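Local coordinates for protein macrophage migration inhibitory factor (Plasmodium berghei, PDB 2WKB) that belongs to the macrophage migration inhibitory factor family, small alpha/beta proteins that assemble into trimers, and is a malaria-parasite homologue of the mammalian cytokine, at residues Tyr57-Leu62 with Arg94-Phe99. Numbering follows the deposited sequence.
Sequences YCFVRL and RVYIEF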
loop_
_atom_site.group_PDB
_atom_site.type_symbol
_atom_site.label_atom_id
_atom_site.label_comp_id
_atom_site.label_asym_id
_atom_site.label_seq_id
_atom_site.Cartn_x
_atom_site.Cartn_y
_atom_site.Cartn_z
ATOM N N TYR E 57 -6.619 10.479 -12.144
ATOM C CA TYR E 57 -6.417 9.057 -12.415
ATOM C C TYR E 57 -6.877 8.281 -11.164
ATOM O O TYR E 57 -6.608 8.684 -10.023
ATOM C CB TYR E 57 -4.922 8.832 -12.674
ATOM C CG TYR E 57 -4.539 7.337 -12.769
ATOM C CD1 TYR E 57 -4.889 6.579 -13.857
ATOM C CD2 TYR E 57 -3.847 6.735 -11.709
ATOM C CE1 TYR E 57 -4.510 5.180 -13.909
ATOM C CE2 TYR E 57 -3.488 5.385 -11.731
ATOM C CZ TYR E 57 -3.809 4.626 -12.852
ATOM O OH TYR E 57 -3.436 3.252 -12.902
ATOM N N CYS E 58 -7.528 7.144 -11.392
ATOM C CA CYS E 58 -7.935 6.259 -10.306
ATOM C C CYS E 58 -7.394 4.838 -10.498
ATOM O O CYS E 58 -7.544 4.252 -11.570
ATOM C CB CYS E 58 -9.460 6.229 -10.184
ATOM S SG CYS E 58 -10.226 7.854 -9.986
ATOM N N PHE E 59 -6.776 4.288 -9.455
ATOM C CA PHE E 59 -6.284 2.931 -9.486
ATOM C C PHE E 59 -7.098 2.255 -8.409
ATOM O O PHE E 59 -7.016 2.659 -7.229
ATOM C CB PHE E 59 -4.824 2.921 -9.116
ATOM C CG PHE E 59 -4.257 1.527 -8.917
ATOM C CD1 PHE E 59 -4.661 0.464 -9.718
ATOM C CD2 PHE E 59 -3.305 1.286 -7.950
ATOM C CE1 PHE E 59 -4.118 -0.802 -9.569
ATOM C CE2 PHE E 59 -2.742 0.018 -7.788
ATOM C CZ PHE E 59 -3.168 -1.046 -8.593
ATOM N N VAL E 60 -7.887 1.219 -8.768
ATOM C CA VAL E 60 -8.652 0.505 -7.741
ATOM C C VAL E 60 -8.047 -0.905 -7.580
ATOM O O VAL E 60 -7.857 -1.603 -8.577
ATOM C CB VAL E 60 -10.109 0.398 -8.083
ATOM C CG1 VAL E 60 -10.933 -0.320 -6.932
ATOM C CG2 VAL E 60 -10.764 1.839 -8.282
ATOM N N ARG E 61 -7.648 -1.274 -6.378
ATOM C CA ARG E 61 -7.030 -2.576 -6.193
ATOM C C ARG E 61 -7.934 -3.402 -5.238
ATOM O O ARG E 61 -8.260 -2.911 -4.148
ATOM C CB ARG E 61 -5.666 -2.403 -5.592
ATOM C CG ARG E 61 -4.889 -3.808 -5.464
ATOM C CD ARG E 61 -3.371 -3.543 -5.217
ATOM N NE ARG E 61 -3.114 -2.628 -4.108
ATOM C CZ ARG E 61 -2.026 -1.868 -3.993
ATOM N NH1 ARG E 61 -1.900 -1.075 -2.944
ATOM N NH2 ARG E 61 -1.059 -1.921 -4.917
ATOM N N LEU E 62 -8.350 -4.604 -5.646
ATOM C CA LEU E 62 -9.189 -5.408 -4.847
ATOM C C LEU E 62 -8.362 -6.655 -4.532
ATOM O O LEU E 62 -7.779 -7.310 -5.455
ATOM C CB LEU E 62 -10.455 -5.787 -5.588
ATOM C CG LEU E 62 -11.287 -4.529 -5.912
ATOM C CD1 LEU E 62 -10.994 -4.064 -7.366
ATOM C CD2 LEU E 62 -12.756 -5.000 -5.708
ATOM N N ARG E 94 -8.616 6.633 -17.690
ATOM C CA ARG E 94 -7.647 6.825 -16.565
ATOM C C ARG E 94 -8.267 6.240 -15.281
ATOM O O ARG E 94 -8.058 6.742 -14.158
ATOM C CB ARG E 94 -7.337 8.293 -16.427
ATOM C CG ARG E 94 -6.425 8.787 -17.581
ATOM C CD ARG E 94 -5.883 10.245 -17.439
ATOM N NE ARG E 94 -4.986 10.443 -16.328
ATOM C CZ ARG E 94 -3.674 10.216 -16.368
ATOM N NH1 ARG E 94 -3.125 9.735 -17.492
ATOM N NH2 ARG E 94 -2.917 10.441 -15.313
ATOM N N VAL E 95 -9.011 5.153 -15.492
ATOM C CA VAL E 95 -9.412 4.200 -14.430
ATOM C C VAL E 95 -8.721 2.884 -14.717
ATOM O O VAL E 95 -8.761 2.357 -15.866
ATOM C CB VAL E 95 -10.908 3.962 -14.392
ATOM C CG1 VAL E 95 -11.322 2.921 -13.302
ATOM C CG2 VAL E 95 -11.611 5.318 -14.114
ATOM N N TYR E 96 -8.080 2.332 -13.688
ATOM C CA TYR E 96 -7.398 1.038 -13.888
ATOM C C TYR E 96 -7.788 0.212 -12.668
ATOM O O TYR E 96 -7.697 0.702 -11.559
ATOM C CB TYR E 96 -5.886 1.268 -13.961
ATOM C CG TYR E 96 -5.003 0.023 -14.075
ATOM C CD1 TYR E 96 -4.949 -0.722 -15.244
ATOM C CD2 TYR E 96 -4.153 -0.344 -13.015
ATOM C CE1 TYR E 96 -4.087 -1.861 -15.352
ATOM C CE2 TYR E 96 -3.288 -1.448 -13.112
ATOM C CZ TYR E 96 -3.291 -2.221 -14.275
ATOM O OH TYR E 96 -2.453 -3.330 -14.344
ATOM N N ILE E 97 -8.266 -1.017 -12.893
ATOM C CA ILE E 97 -8.784 -1.829 -11.822
ATOM C C ILE E 97 -7.986 -3.119 -11.798
ATOM O O ILE E 97 -7.868 -3.779 -12.842
ATOM C CB ILE E 97 -10.214 -2.090 -12.038
ATOM C CG1 ILE E 97 -10.943 -0.706 -11.961
ATOM C CG2 ILE E 97 -10.782 -3.069 -10.888
ATOM C CD1 ILE E 97 -12.260 -0.855 -12.387
ATOM N N GLU E 98 -7.439 -3.471 -10.643
ATOM C CA GLU E 98 -6.662 -4.663 -10.500
ATOM C C GLU E 98 -7.219 -5.559 -9.404
ATOM O O GLU E 98 -7.585 -5.068 -8.321
ATOM C CB GLU E 98 -5.258 -4.224 -10.180
ATOM C CG GLU E 98 -4.296 -5.303 -9.975
ATOM C CD GLU E 98 -2.933 -4.714 -9.611
ATOM O OE1 GLU E 98 -2.292 -4.192 -10.535
ATOM O OE2 GLU E 98 -2.587 -4.736 -8.415
ATOM N N PHE E 99 -7.281 -6.881 -9.682
ATOM C CA PHE E 99 -7.828 -7.882 -8.755
ATOM C C PHE E 99 -6.664 -8.855 -8.393
ATOM O O PHE E 99 -6.026 -9.425 -9.252
ATOM C CB PHE E 99 -8.955 -8.731 -9.381
ATOM C CG PHE E 99 -10.189 -7.981 -9.805
ATOM C CD1 PHE E 99 -11.241 -7.863 -8.929
ATOM C CD2 PHE E 99 -10.295 -7.409 -11.068
ATOM C CE1 PHE E 99 -12.448 -7.177 -9.299
ATOM C CE2 PHE E 99 -11.501 -6.710 -11.431
ATOM C CZ PHE E 99 -12.558 -6.614 -10.520
#
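Phe59 and Tyr96 run alongside each other on one face of a parallel strand pair, CD1 of Phe59 reaching the ring edge of Tyr96 at CD2, 3.4 Å away. Their planes are 27° apart and the centroids 5.6 Å, evidence of an offset pair with little overlap. Both rings stand with CG anti to the backbone N; with the in-register parallel pairing, this sends them off the sheet in the same direction. CB of Glu98 meets the Phe59 ring edge at CE1, and the extended chain carries CD along that edge, the carboxylate turned 77° from the ring plane. OE2 of Glu98 is 3.5 Å from CD of Arg61 but 4.7 Å from its NH2; NE of Arg61 forms a salt bridge with Glu4. The buried OH of Tyr57 rests 3.3 Å from CB of Tyr96 and has no hydrogen-bond partner. On the reverse face, CD1 of Leu62 sits over the Phe99 ring, 4.3 Å from its centroid, a CH-pi contact. Five backbone hydrogen bonds, from Cys58 N to Arg94 O through Leu62 N to Glu98 O (2.8 Å), fix the register. The strands form a beta-alpha-beta crossover through helix 73-88, which covers Val60, Ile97 and Phe99; strand 4-7 flanks 58-62, while 97-99 pairs antiparallel with a neighbouring subunit's strand.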